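Local coordinates for protein putative aminotransferase (Actinomadura melliaura, PDB 4ZWV) that is a putative sugar aminotransferase of the DegT/DnrJ/EryC1 family, probably using pyridoxal 5'-phosphate to transfer an amino group during synthesis of the AT2433 aminopentose, at residues L63-L68 with A125-H130; L17-E22 with G32-E37; V320-D325 with S342-M347; A43-N48 with E254-Q259. All coordinates share one frame; numbering follows the deposited sequence. Where two conformers were deposited one is given.

In the fold
Contacts 2 and 4 share helix 33-46: contact 2 ties its start to helix 16-26 and contact 4 ties its end to helix 243-273, with centres about 17 Å apart. Contact 1 lies in the core, about 12 Å from the centre of the chain, on the central mixed sheet. Its centre is about 22 Å from that of contact 3, where the loop 320-325 meets helix 338-344. Contacts 2 and 3 lie on opposite sides of the chain's centre, their centres about 40 Å apart, and both touch the second subunit. Nearest the cofactor site are contact 3, with S321 about 7 Å from H164, and contact 1, with L65 about 9 Å from T58 (side chains in both cases).

Contact 1. Residues L63-L68 with A125-H130; sequences LALRLL and AIIVVH
L68, which follows helix 57-66 in the chain, meets A125 of strand 123-129; their CA atoms are 8.2 Å apart. From its CB, 5.8 Å from A125 CB, the leucine side chain heads toward the strand. CG lies beside the backbone N (chi1 -63°), and it is still 4.9 Å from A125 CB. The two methyls then part. CD1 continues the extended chain (chi2 -177°) and meets A125 CB at 3.5 Å, methyl against methyl, while CD2 stays 5.1 Å from the same A125 CB. The leucine also packs on A157 of the neighbouring strand 157-161. One turn earlier, L65 swings its end in the same direction and its CD2 comes within 4.5 Å of I127 CD1, a looser touch. L65 further packs on A90 and I159, and I127 on T87 and I91 of helix 85-93. Strand 123-129 lies between strands 76-79 and 157-161 in the seven-stranded mixed sheet of a fold-type I aminotransferase, and helix 57-66 packs against that sheet. At its start the same helix carries G57 and T58, seen to bind pyridoxal 5'-phosphate in this protein, although none is bound to this chain in the model. Only apolar carbons meet between 63-68 and 125-130, without a hydrogen bond, which implies that burial and shape, rather than directed bonds, hold this end of the helix to the sheet.

Contact 2. Residues L17-E22 with G32-E37; sequences LDRVAE and GPRVAE
Helices 17-22 and 33-37 pass at 136° with their axes 12.6 Å apart, and long charged side chains span the gap from R19 and E22 to R34 and E37. R19 and E37 reach out from opposite directions. R19 NH1 donates to E37 OE2 at 3.0 Å in an almost straight bond (173°); the oxygen lies in the guanidinium plane, yet the donor stands above the plane of the carboxylate. R19 NH2 adds a weak bond to E37 OE1. E37, with CG anti to its backbone N (chi1 -177°) and an extended chain, holds that same OE1 out where R34, on the same helix, grips it side-on: NE at 2.9 Å and NH1 at 3.1 Å. The bends of R34 at chi2 and chi3 turn its guanidinium so that NE and NH1 both face E37 OE1, close to the guanidinium plane. In the conformer given, one of two and so less certain, E22 bonds R19 NH2 through OE1 and sets OE2 over a face of the R34 guanidinium, 3.3 Å from R34 NH2; no N-H points at that oxygen, so any attraction there is of charge alone. L250 of helix 243-273 packs against R19 and E37, while L17, V20 and A21 face the second subunit. R19 NH2 lies 3.8 Å from R34 NE, where E37 bonds both arginines and E22 lies by both, so four charges form one surface network.

Contact 3. Residues V320-D325 with S342-M347; sequences VSRRND and SVYDRM
Loop 320-325 meets Y344 by a CH-pi contact and a backbone-to-hydroxyl bond, joining a loop beside the large-domain sheet to helix 338-344 of the C-terminal domain in this fold-type I aminotransferase. S321 comes first and only grazes the tyrosine; its OG is hydrogen-bonded to E85. Next, R322 brushes the phenol oxygen with its aliphatic stem, CG lying 3.6 Å from Y344 OH, and sends the rest of its extended side chain elsewhere: NE pairs with E326, and NH1 bonds the carbonyl of Y230 of the second subunit. R323 carries most of the contact. Its backbone N donates to Y344 OH at 3.0 Å and 166°, fixing the far end of the ring. Its side chain then runs over one face of that ring: CG, set between the backbone N and the carbonyl carbon (chi1 56°), sits 3.4 Å from Y344 CZ, and CD lies 3.4 Å above the centre of the ring. Beyond CD the chain bends at chi3, and the guanidinium turns steeply, its plane 78° from the ring; any cation-pi attraction is long and weak. N324 takes no part in the tyrosine contact; its ND2 bonds the carbonyl of R322 and its OD1 reaches N88. D325 holds the arginine end in place by a two-pronged salt bridge, and D341 takes R323 NH1 from helix 338-344. In the grip of D325 each oxygen uses its syn lone pair: OD1 receives R323 NE and OD2 receives R323 NH2, both at 2.8 Å.

Contact 4. Residues A43-N48 with E254-Q259; sequences AARLGN and ETVDEQ
R45 and D257 extend from opposite directions, and their flat ends meet edge-on rather than stacked, guanidinium and carboxylate planes being 33° apart. A single nitrogen does the bridging: R45 NH1 lies 3.2 Å from D257 OD1 and equally 3.2 Å from D257 OD2. Its bonds to the two oxygens are bent and each is weak, so the salt bridge is shared across the carboxylate instead of aimed at one oxygen. The arginine chain is extended from CG to NE, which carries the charge the whole way across between backbones whose nearest CA atoms, those of R45 and D257, are 10.7 Å apart. A turn at chi4 (-108°) then sets the guanidinium out of line with that stem. R45 lies on the last turn of helix 33-46, which G47 ends with a positive phi. D257 belongs to helix 243-273, the long helix that links the large and small domains in fold-type I aminotransferases. From that helix V256 also points toward R45, its CG1 coming 3.9 Å from R45 NH1, and it packs in addition on W166. The other terminal nitrogen works through a water: R45 NH2 donates to it at 3.3 Å, and the backbone N of D257 donates to the same water at 3.0 Å. The water in turn gives a weak bond to the carbonyl of E254, near a kink in the helix.

Contact 1. Residues L63-L68 with A125-H130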
loop_
_atom_site.group_PDB
_atom_site.type_symbol
_atom_site.label_atom_id
_atom_site.label_comp_id
_atom_site.label_asym_id
_atom_site.label_seq_id
_atom_site.Cartn_x
_atom_site.Cartn_y
_atom_site.Cartn_z
ATOM N N LEU A 63 -9.165 -0.820 -3.619
ATOM C CA LEU A 63 -9.427 -1.672 -4.775
ATOM C C LEU A 63 -10.927 -1.870 -4.993
ATOM O O LEU A 63 -11.411 -1.769 -6.120
ATOM C CB LEU A 63 -8.722 -3.018 -4.606
ATOM C CG LEU A 63 -8.968 -4.092 -5.663
ATOM C CD1 LEU A 63 -8.676 -3.558 -7.061
ATOM C CD2 LEU A 63 -8.078 -5.279 -5.370
ATOM N N ALA A 64 -11.675 -2.124 -3.918
ATOM C CA ALA A 64 -13.126 -2.299 -4.056
ATOM C C ALA A 64 -13.784 -1.070 -4.694
ATOM O O ALA A 64 -14.630 -1.203 -5.588
ATOM C CB ALA A 64 -13.753 -2.604 -2.693
ATOM N N LEU A 65 -13.371 0.123 -4.262
ATOM C CA LEU A 65 -13.929 1.353 -4.818
ATOM C C LEU A 65 -13.543 1.505 -6.289
ATOM O O LEU A 65 -14.341 1.966 -7.104
ATOM C CB LEU A 65 -13.462 2.562 -4.005
ATOM C CG LEU A 65 -14.139 2.705 -2.635
ATOM C CD1 LEU A 65 -13.336 3.678 -1.777
ATOM C CD2 LEU A 65 -15.574 3.192 -2.778
ATOM N N ARG A 66 -12.320 1.125 -6.649
ATOM C CA ARG A 66 -11.921 1.249 -8.052
ATOM C C ARG A 66 -12.715 0.301 -8.946
ATOM O O ARG A 66 -12.933 0.598 -10.123
ATOM C CB ARG A 66 -10.423 0.995 -8.226
ATOM C CG ARG A 66 -9.533 2.034 -7.570
ATOM C CD ARG A 66 -9.595 3.400 -8.250
ATOM N NE ARG A 66 -8.823 4.403 -7.510
ATOM C CZ ARG A 66 -8.593 5.650 -7.923
ATOM N NH1 ARG A 66 -7.873 6.476 -7.164
ATOM N NH2 ARG A 66 -9.059 6.066 -9.092
ATOM N N LEU A 67 -13.174 -0.818 -8.386
ATOM C CA LEU A 67 -13.915 -1.801 -9.182
ATOM C C LEU A 67 -15.345 -1.368 -9.525
ATOM O O LEU A 67 -16.006 -1.987 -10.362
ATOM C CB LEU A 67 -13.945 -3.146 -8.444
ATOM C CG LEU A 67 -12.581 -3.854 -8.364
ATOM C CD1 LEU A 67 -12.639 -5.005 -7.386
ATOM C CD2 LEU A 67 -12.162 -4.364 -9.736
ATOM N N LEU A 68 -15.810 -0.292 -8.899
ATOM C CA LEU A 68 -17.185 0.151 -9.110
ATOM C C LEU A 68 -17.386 0.710 -10.492
ATOM O O LEU A 68 -16.519 1.387 -11.021
ATOM C CB LEU A 68 -17.593 1.188 -8.072
ATOM C CG LEU A 68 -17.583 0.646 -6.653
ATOM C CD1 LEU A 68 -18.080 1.718 -5.709
ATOM C CD2 LEU A 68 -18.430 -0.622 -6.555
ATOM N N ALA A 125 -22.075 4.571 -3.935
ATOM C CA ALA A 125 -21.835 3.377 -3.135
ATOM C C ALA A 125 -22.091 3.682 -1.680
ATOM O O ALA A 125 -22.210 4.847 -1.286
ATOM C CB ALA A 125 -20.400 2.864 -3.315
ATOM N N ILE A 126 -22.167 2.616 -0.891
ATOM C CA ILE A 126 -22.328 2.705 0.549
ATOM C C ILE A 126 -21.267 1.823 1.173
ATOM O O ILE A 126 -21.131 0.688 0.755
ATOM C CB ILE A 126 -23.728 2.229 0.981
ATOM C CG1 ILE A 126 -24.817 3.054 0.283
ATOM C CG2 ILE A 126 -23.869 2.284 2.509
ATOM C CD1 ILE A 126 -26.138 2.299 0.169
ATOM N N ILE A 127 -20.480 2.349 2.106
ATOM C CA ILE A 127 -19.570 1.488 2.866
ATOM C C ILE A 127 -20.194 1.257 4.227
ATOM O O ILE A 127 -20.522 2.212 4.934
ATOM C CB ILE A 127 -18.157 2.092 3.016
ATOM C CG1 ILE A 127 -17.546 2.345 1.625
ATOM C CG2 ILE A 127 -17.273 1.155 3.824
ATOM C CD1 ILE A 127 -16.095 2.857 1.662
ATOM N N VAL A 128 -20.413 -0.007 4.581
ATOM C CA VAL A 128 -20.982 -0.302 5.894
ATOM C C VAL A 128 -19.908 -0.980 6.730
ATOM O O VAL A 128 -19.180 -1.844 6.241
ATOM C CB VAL A 128 -22.255 -1.171 5.815
ATOM C CG1 VAL A 128 -23.347 -0.446 5.018
ATOM C CG2 VAL A 128 -21.979 -2.538 5.222
ATOM N N VAL A 129 -19.778 -0.542 7.974
ATOM C CA VAL A 129 -18.727 -1.040 8.852
ATOM C C VAL A 129 -19.321 -1.886 9.965
ATOM O O VAL A 129 -20.187 -1.419 10.716
ATOM C CB VAL A 129 -17.902 0.113 9.460
ATOM C CG1 VAL A 129 -16.785 -0.447 10.341
ATOM C CG2 VAL A 129 -17.297 0.964 8.354
ATOM N N HIS A 130 -18.865 -3.131 10.063
ATOM C CA HIS A 130 -19.283 -4.013 11.155
ATOM C C HIS A 130 -18.462 -3.638 12.388
ATOM O O HIS A 130 -17.538 -4.346 12.802
ATOM C CB HIS A 130 -19.098 -5.476 10.768
ATOM C CG HIS A 130 -19.802 -5.865 9.505
ATOM N ND1 HIS A 130 -21.177 -5.884 9.386
ATOM C CD2 HIS A 130 -19.315 -6.267 8.307
ATOM C CE1 HIS A 130 -21.506 -6.285 8.170
ATOM N NE2 HIS A 130 -20.390 -6.518 7.492
#

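Contact 2. Residues L17-E22 with G32-E37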
loop_
_atom_site.group_PDB
_atom_site.type_symbol
_atom_site.label_atom_id
_atom_site.label_comp_id
_atom_site.label_asym_id
_atom_site.label_seq_id
_atom_site.Cartn_x
_atom_site.Cartn_y
_atom_site.Cartn_z
ATOM N N LEU A 17 7.827 -17.746 12.862
ATOM C CA LEU A 17 9.239 -17.657 12.490
ATOM C C LEU A 17 9.616 -18.808 11.558
ATOM O O LEU A 17 10.365 -18.617 10.601
ATOM C CB LEU A 17 10.126 -17.644 13.736
ATOM C CG LEU A 17 11.602 -17.307 13.495
ATOM C CD1 LEU A 17 11.713 -15.907 12.890
ATOM C CD2 LEU A 17 12.387 -17.401 14.804
ATOM N N ASP A 18 9.086 -19.998 11.842
ATOM C CA ASP A 18 9.292 -21.177 10.991
ATOM C C ASP A 18 8.783 -20.916 9.566
ATOM O O ASP A 18 9.451 -21.261 8.592
ATOM C CB ASP A 18 8.581 -22.397 11.603
ATOM C CG ASP A 18 8.439 -23.569 10.625
ATOM O OD1 ASP A 18 7.424 -23.626 9.889
ATOM O OD2 ASP A 18 9.324 -24.447 10.614
ATOM N N ARG A 19 7.619 -20.295 9.448
ATOM C CA ARG A 19 7.059 -20.022 8.127
ATOM C C ARG A 19 7.850 -18.953 7.388
ATOM O O ARG A 19 8.070 -19.061 6.176
ATOM C CB ARG A 19 5.595 -19.595 8.229
ATOM C CG ARG A 19 4.646 -20.726 8.559
ATOM C CD ARG A 19 4.553 -21.688 7.389
ATOM N NE ARG A 19 3.231 -22.296 7.294
ATOM C CZ ARG A 19 2.700 -22.745 6.164
ATOM N NH1 ARG A 19 1.492 -23.287 6.179
ATOM N NH2 ARG A 19 3.377 -22.662 5.022
ATOM N N VAL A 20 8.282 -17.921 8.103
ATOM C CA VAL A 20 9.097 -16.875 7.474
ATOM C C VAL A 20 10.438 -17.443 7.015
ATOM O O VAL A 20 10.933 -17.099 5.936
ATOM C CB VAL A 20 9.316 -15.682 8.427
ATOM C CG1 VAL A 20 10.355 -14.710 7.864
ATOM C CG2 VAL A 20 7.989 -14.971 8.662
ATOM N N ALA A 21 11.024 -18.330 7.813
ATOM C CA ALA A 21 12.280 -18.972 7.416
ATOM C C ALA A 21 12.109 -19.714 6.090
ATOM O O ALA A 21 13.016 -19.718 5.261
ATOM C CB ALA A 21 12.774 -19.932 8.508
ATOM N N GLU A 22 10.950 -20.346 5.917
ATOM C CA GLU A 22 10.621 -21.068 4.686
ATOM C C GLU A 22 10.629 -20.116 3.486
ATOM O O GLU A 22 11.187 -20.436 2.432
ATOM C CB GLU A 22 9.255 -21.763 4.824
ATOM C CG GLU A 22 8.777 -22.514 3.576
ATOM C CD GLU A 22 7.294 -22.904 3.628
ATOM O OE1 GLU A 22 6.606 -22.582 4.620
ATOM O OE2 GLU A 22 6.809 -23.532 2.665
ATOM N N GLY A 32 3.426 -15.411 -4.438
ATOM C CA GLY A 32 3.645 -16.727 -5.008
ATOM C C GLY A 32 2.878 -17.829 -4.302
ATOM O O GLY A 32 1.690 -17.671 -3.990
ATOM N N PRO A 33 3.552 -18.955 -4.026
ATOM C CA PRO A 33 2.853 -20.128 -3.492
ATOM C C PRO A 33 2.278 -19.952 -2.093
ATOM O O PRO A 33 1.252 -20.573 -1.809
ATOM C CB PRO A 33 3.936 -21.223 -3.499
ATOM C CG PRO A 33 5.233 -20.487 -3.549
ATOM C CD PRO A 33 4.966 -19.236 -4.334
ATOM N N ARG A 34 2.888 -19.137 -1.237
ATOM C CA ARG A 34 2.314 -18.970 0.096
ATOM C C ARG A 34 1.018 -18.164 0.019
ATOM O O ARG A 34 0.061 -18.459 0.723
ATOM C CB ARG A 34 3.301 -18.299 1.059
ATOM C CG ARG A 34 4.634 -19.046 1.238
ATOM C CD ARG A 34 4.510 -20.307 2.104
ATOM N NE ARG A 34 3.784 -21.388 1.452
ATOM C CZ ARG A 34 4.278 -22.161 0.493
ATOM N NH1 ARG A 34 3.528 -23.118 -0.032
ATOM N NH2 ARG A 34 5.514 -21.974 0.048
ATOM N N VAL A 35 0.992 -17.150 -0.844
ATOM C CA VAL A 35 -0.234 -16.398 -1.072
ATOM C C VAL A 35 -1.337 -17.328 -1.568
ATOM O O VAL A 35 -2.465 -17.265 -1.086
ATOM C CB VAL A 35 -0.010 -15.255 -2.075
ATOM C CG1 VAL A 35 -1.355 -14.735 -2.618
ATOM C CG2 VAL A 35 0.776 -14.138 -1.428
ATOM N N ALA A 36 -1.007 -18.199 -2.517
ATOM C CA ALA A 36 -1.990 -19.153 -3.036
ATOM C C ALA A 36 -2.501 -20.082 -1.933
ATOM O O ALA A 36 -3.702 -20.332 -1.837
ATOM C CB ALA A 36 -1.394 -19.963 -4.179
ATOM N N GLU A 37 -1.589 -20.563 -1.092
ATOM C CA GLU A 37 -1.936 -21.448 0.020
ATOM C C GLU A 37 -2.858 -20.752 1.024
ATOM O O GLU A 37 -3.854 -21.314 1.484
ATOM C CB GLU A 37 -0.658 -21.939 0.721
ATOM C CG GLU A 37 -0.912 -22.924 1.861
ATOM C CD GLU A 37 0.340 -23.327 2.618
ATOM O OE1 GLU A 37 1.453 -22.919 2.223
ATOM O OE2 GLU A 37 0.205 -24.062 3.620
#

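Contact 3. Residues V320-D325 with S342-M347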
loop_
_atom_site.group_PDB
_atom_site.type_symbol
_atom_site.label_atom_id
_atom_site.label_comp_id
_atom_site.label_asym_id
_atom_site.label_seq_id
_atom_site.Cartn_x
_atom_site.Cartn_y
_atom_site.Cartn_z
ATOM N N VAL A 320 -11.506 3.791 19.871
ATOM C CA VAL A 320 -10.721 3.192 18.808
ATOM C C VAL A 320 -10.185 4.301 17.895
ATOM O O VAL A 320 -9.036 4.265 17.459
ATOM C CB VAL A 320 -11.567 2.166 18.012
ATOM C CG1 VAL A 320 -10.786 1.627 16.815
ATOM C CG2 VAL A 320 -12.019 1.032 18.928
ATOM N N SER A 321 -11.044 5.272 17.597
ATOM C CA SER A 321 -10.686 6.436 16.792
ATOM C C SER A 321 -11.513 7.646 17.204
ATOM O O SER A 321 -12.554 7.507 17.842
ATOM C CB SER A 321 -10.906 6.165 15.297
ATOM O OG SER A 321 -9.894 5.328 14.767
ATOM N N ARG A 322 -11.051 8.830 16.822
ATOM C CA ARG A 322 -11.886 10.029 16.885
ATOM C C ARG A 322 -12.963 9.921 15.799
ATOM O O ARG A 322 -12.682 9.433 14.702
ATOM C CB ARG A 322 -11.042 11.291 16.687
ATOM C CG ARG A 322 -11.823 12.579 16.791
ATOM C CD ARG A 322 -10.944 13.799 16.519
ATOM N NE ARG A 322 -11.679 15.033 16.783
ATOM C CZ ARG A 322 -11.134 16.244 16.824
ATOM N NH1 ARG A 322 -9.832 16.394 16.633
ATOM N NH2 ARG A 322 -11.896 17.306 17.060
ATOM N N ARG A 323 -14.190 10.355 16.087
ATOM C CA ARG A 323 -15.204 10.390 15.028
ATOM C C ARG A 323 -14.656 11.182 13.831
ATOM O O ARG A 323 -14.159 12.304 13.997
ATOM C CB ARG A 323 -16.529 10.985 15.540
ATOM C CG ARG A 323 -16.427 12.380 16.155
ATOM C CD ARG A 323 -17.778 12.838 16.738
ATOM N NE ARG A 323 -18.745 13.176 15.696
ATOM C CZ ARG A 323 -19.991 13.557 15.954
ATOM N NH1 ARG A 323 -20.410 13.636 17.216
ATOM N NH2 ARG A 323 -20.817 13.849 14.958
ATOM N N ASN A 324 -14.714 10.590 12.634
ATOM C CA ASN A 324 -13.909 11.094 11.513
ATOM C C ASN A 324 -14.412 12.438 10.988
ATOM O O ASN A 324 -13.657 13.189 10.359
ATOM C CB ASN A 324 -13.889 10.108 10.337
ATOM C CG ASN A 324 -13.245 8.756 10.663
ATOM O OD1 ASN A 324 -13.199 7.893 9.792
ATOM N ND2 ASN A 324 -12.783 8.552 11.897
ATOM N N ASP A 325 -15.687 12.731 11.241
ATOM C CA ASP A 325 -16.292 13.959 10.733
ATOM C C ASP A 325 -15.790 15.201 11.463
ATOM O O ASP A 325 -16.038 16.317 11.015
ATOM C CB ASP A 325 -17.840 13.878 10.803
ATOM C CG ASP A 325 -18.380 13.683 12.222
ATOM O OD1 ASP A 325 -17.733 13.007 13.049
ATOM O OD2 ASP A 325 -19.488 14.203 12.505
ATOM N N SER A 342 -25.533 11.867 20.592
ATOM C CA SER A 342 -26.157 11.436 21.849
ATOM C C SER A 342 -25.356 10.349 22.568
ATOM O O SER A 342 -25.623 10.069 23.740
ATOM C CB SER A 342 -27.588 10.937 21.607
ATOM O OG SER A 342 -27.596 9.645 21.022
ATOM N N VAL A 343 -24.384 9.748 21.886
ATOM C CA VAL A 343 -23.576 8.703 22.512
ATOM C C VAL A 343 -22.064 8.960 22.502
ATOM O O VAL A 343 -21.309 8.284 23.209
ATOM C CB VAL A 343 -23.824 7.328 21.844
ATOM C CG1 VAL A 343 -25.239 6.847 22.125
ATOM C CG2 VAL A 343 -23.551 7.390 20.342
ATOM N N TYR A 344 -21.604 9.921 21.705
ATOM C CA TYR A 344 -20.164 10.054 21.491
ATOM C C TYR A 344 -19.390 10.475 22.747
ATOM O O TYR A 344 -18.213 10.126 22.894
ATOM C CB TYR A 344 -19.882 11.038 20.358
ATOM C CG TYR A 344 -18.421 11.090 19.975
ATOM C CD1 TYR A 344 -17.794 9.988 19.396
ATOM C CD2 TYR A 344 -17.665 12.234 20.197
ATOM C CE1 TYR A 344 -16.457 10.027 19.039
ATOM C CE2 TYR A 344 -16.322 12.281 19.842
ATOM C CZ TYR A 344 -15.728 11.174 19.273
ATOM O OH TYR A 344 -14.403 11.232 18.919
ATOM N N ASP A 345 -20.046 11.198 23.653
ATOM C CA ASP A 345 -19.396 11.625 24.887
ATOM C C ASP A 345 -19.575 10.593 25.990
ATOM O O ASP A 345 -19.097 10.784 27.104
ATOM C CB ASP A 345 -19.949 12.966 25.366
ATOM C CG ASP A 345 -19.563 14.112 24.462
ATOM O OD1 ASP A 345 -18.403 14.136 24.000
ATOM O OD2 ASP A 345 -20.422 14.982 24.211
ATOM N N ARG A 346 -20.253 9.497 25.666
ATOM C CA ARG A 346 -20.518 8.442 26.640
ATOM C C ARG A 346 -19.798 7.140 26.326
ATOM O O ARG A 346 -19.508 6.351 27.225
ATOM C CB ARG A 346 -22.019 8.176 26.730
ATOM C CG ARG A 346 -22.807 9.337 27.313
ATOM C CD ARG A 346 -24.282 9.206 26.970
ATOM N NE ARG A 346 -24.846 7.991 27.541
ATOM C CZ ARG A 346 -25.739 7.222 26.930
ATOM N NH1 ARG A 346 -26.166 7.529 25.708
ATOM N NH2 ARG A 346 -26.195 6.137 27.537
HETATM N N MSE A 347 -19.509 6.905 25.055
HETATM C CA MSE A 347 -18.995 5.600 24.669
HETATM C C MSE A 347 -17.574 5.367 25.164
HETATM O O MSE A 347 -16.732 6.278 25.188
HETATM C CB MSE A 347 -19.058 5.422 23.148
HETATM C CG MSE A 347 -18.241 6.416 22.394
HETATM SE SE MSE A 347 -18.373 6.087 20.474
HETATM C CE MSE A 347 -20.242 6.408 20.187
#

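Contact 4. Residues A43-N48 with E254-Q259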
loop_
_atom_site.group_PDB
_atom_site.type_symbol
_atom_site.label_atom_id
_atom_site.label_comp_id
_atom_site.label_asym_id
_atom_site.label_seq_id
_atom_site.Cartn_x
_atom_site.Cartn_y
_atom_site.Cartn_z
ATOM N N ALA A 43 -10.511 -19.215 1.689
ATOM C CA ALA A 43 -11.691 -19.531 0.886
ATOM C C ALA A 43 -12.483 -20.660 1.523
ATOM O O ALA A 43 -13.712 -20.597 1.594
ATOM C CB ALA A 43 -11.293 -19.908 -0.532
ATOM N N ALA A 44 -11.771 -21.679 2.000
ATOM C CA ALA A 44 -12.429 -22.839 2.605
ATOM C C ALA A 44 -13.137 -22.449 3.895
ATOM O O ALA A 44 -14.257 -22.894 4.155
ATOM C CB ALA A 44 -11.420 -23.950 2.865
ATOM N N ARG A 45 -12.490 -21.615 4.702
ATOM C CA ARG A 45 -13.094 -21.151 5.945
ATOM C C ARG A 45 -14.306 -20.272 5.690
ATOM O O ARG A 45 -15.315 -20.369 6.389
ATOM C CB ARG A 45 -12.069 -20.391 6.789
ATOM C CG ARG A 45 -11.080 -21.293 7.494
ATOM C CD ARG A 45 -10.014 -20.483 8.202
ATOM N NE ARG A 45 -9.149 -21.356 8.988
ATOM C CZ ARG A 45 -9.170 -21.417 10.314
ATOM N NH1 ARG A 45 -10.008 -20.653 10.996
ATOM N NH2 ARG A 45 -8.346 -22.237 10.950
ATOM N N LEU A 46 -14.218 -19.424 4.671
ATOM C CA LEU A 46 -15.280 -18.467 4.382
ATOM C C LEU A 46 -16.449 -19.059 3.599
ATOM O O LEU A 46 -17.557 -18.536 3.653
ATOM C CB LEU A 46 -14.706 -17.280 3.601
ATOM C CG LEU A 46 -13.852 -16.325 4.423
ATOM C CD1 LEU A 46 -13.042 -15.423 3.498
ATOM C CD2 LEU A 46 -14.743 -15.493 5.335
ATOM N N GLY A 47 -16.196 -20.120 2.839
ATOM C CA GLY A 47 -17.206 -20.664 1.950
ATOM C C GLY A 47 -17.455 -19.785 0.735
ATOM O O GLY A 47 -18.475 -19.916 0.060
ATOM N N ASN A 48 -16.514 -18.886 0.465
ATOM C CA ASN A 48 -16.542 -18.056 -0.738
ATOM C C ASN A 48 -15.240 -18.315 -1.490
ATOM O O ASN A 48 -14.166 -18.058 -0.971
ATOM C CB ASN A 48 -16.691 -16.564 -0.390
ATOM C CG ASN A 48 -16.829 -15.673 -1.626
ATOM O OD1 ASN A 48 -16.510 -16.082 -2.738
ATOM N ND2 ASN A 48 -17.315 -14.444 -1.426
ATOM N N GLU A 254 -3.821 -21.208 12.794
ATOM C CA GLU A 254 -3.956 -22.358 13.679
ATOM C C GLU A 254 -4.753 -22.063 14.943
ATOM O O GLU A 254 -5.524 -22.900 15.405
ATOM C CB GLU A 254 -2.576 -22.890 14.068
ATOM C CG GLU A 254 -2.058 -23.967 13.138
ATOM C CD GLU A 254 -2.050 -23.523 11.692
ATOM O OE1 GLU A 254 -2.700 -24.198 10.863
ATOM O OE2 GLU A 254 -1.400 -22.496 11.392
ATOM N N THR A 255 -4.566 -20.882 15.516
ATOM C CA THR A 255 -5.185 -20.616 16.807
ATOM C C THR A 255 -6.196 -19.480 16.798
ATOM O O THR A 255 -6.718 -19.107 17.852
ATOM C CB THR A 255 -4.123 -20.306 17.868
ATOM O OG1 THR A 255 -3.330 -19.197 17.432
ATOM C CG2 THR A 255 -3.224 -21.513 18.085
ATOM N N VAL A 256 -6.502 -18.934 15.627
ATOM C CA VAL A 256 -7.396 -17.786 15.597
ATOM C C VAL A 256 -8.796 -18.166 16.089
ATOM O O VAL A 256 -9.458 -17.361 16.738
ATOM C CB VAL A 256 -7.462 -17.144 14.187
ATOM C CG1 VAL A 256 -8.068 -18.096 13.167
ATOM C CG2 VAL A 256 -8.222 -15.824 14.238
ATOM N N ASP A 257 -9.225 -19.400 15.830
ATOM C CA ASP A 257 -10.551 -19.847 16.273
ATOM C C ASP A 257 -10.676 -19.869 17.803
ATOM O O ASP A 257 -11.698 -19.452 18.353
ATOM C CB ASP A 257 -10.864 -21.240 15.725
ATOM C CG ASP A 257 -11.161 -21.230 14.239
ATOM O OD1 ASP A 257 -11.569 -20.174 13.719
ATOM O OD2 ASP A 257 -10.981 -22.285 13.595
ATOM N N GLU A 258 -9.639 -20.350 18.477
ATOM C CA GLU A 258 -9.641 -20.376 19.934
ATOM C C GLU A 258 -9.599 -18.956 20.487
ATOM O O GLU A 258 -10.263 -18.646 21.476
ATOM C CB GLU A 258 -8.468 -21.203 20.471
ATOM C CG GLU A 258 -8.278 -21.132 21.984
ATOM C CD GLU A 258 -9.423 -21.749 22.786
ATOM O OE1 GLU A 258 -10.304 -22.415 22.199
ATOM O OE2 GLU A 258 -9.433 -21.567 24.022
ATOM N N GLN A 259 -8.837 -18.081 19.839
ATOM C CA GLN A 259 -8.786 -16.708 20.299
ATOM C C GLN A 259 -10.162 -16.042 20.158
ATOM O O GLN A 259 -10.598 -15.317 21.049
ATOM C CB GLN A 259 -7.691 -15.948 19.552
ATOM C CG GLN A 259 -6.292 -16.301 20.086
ATOM C CD GLN A 259 -5.225 -16.438 19.006
ATOM O OE1 GLN A 259 -4.291 -17.233 19.149
ATOM N NE2 GLN A 259 -5.353 -15.664 17.933
HETATM O O HOH W 1 -8.094 -21.602 14.158
#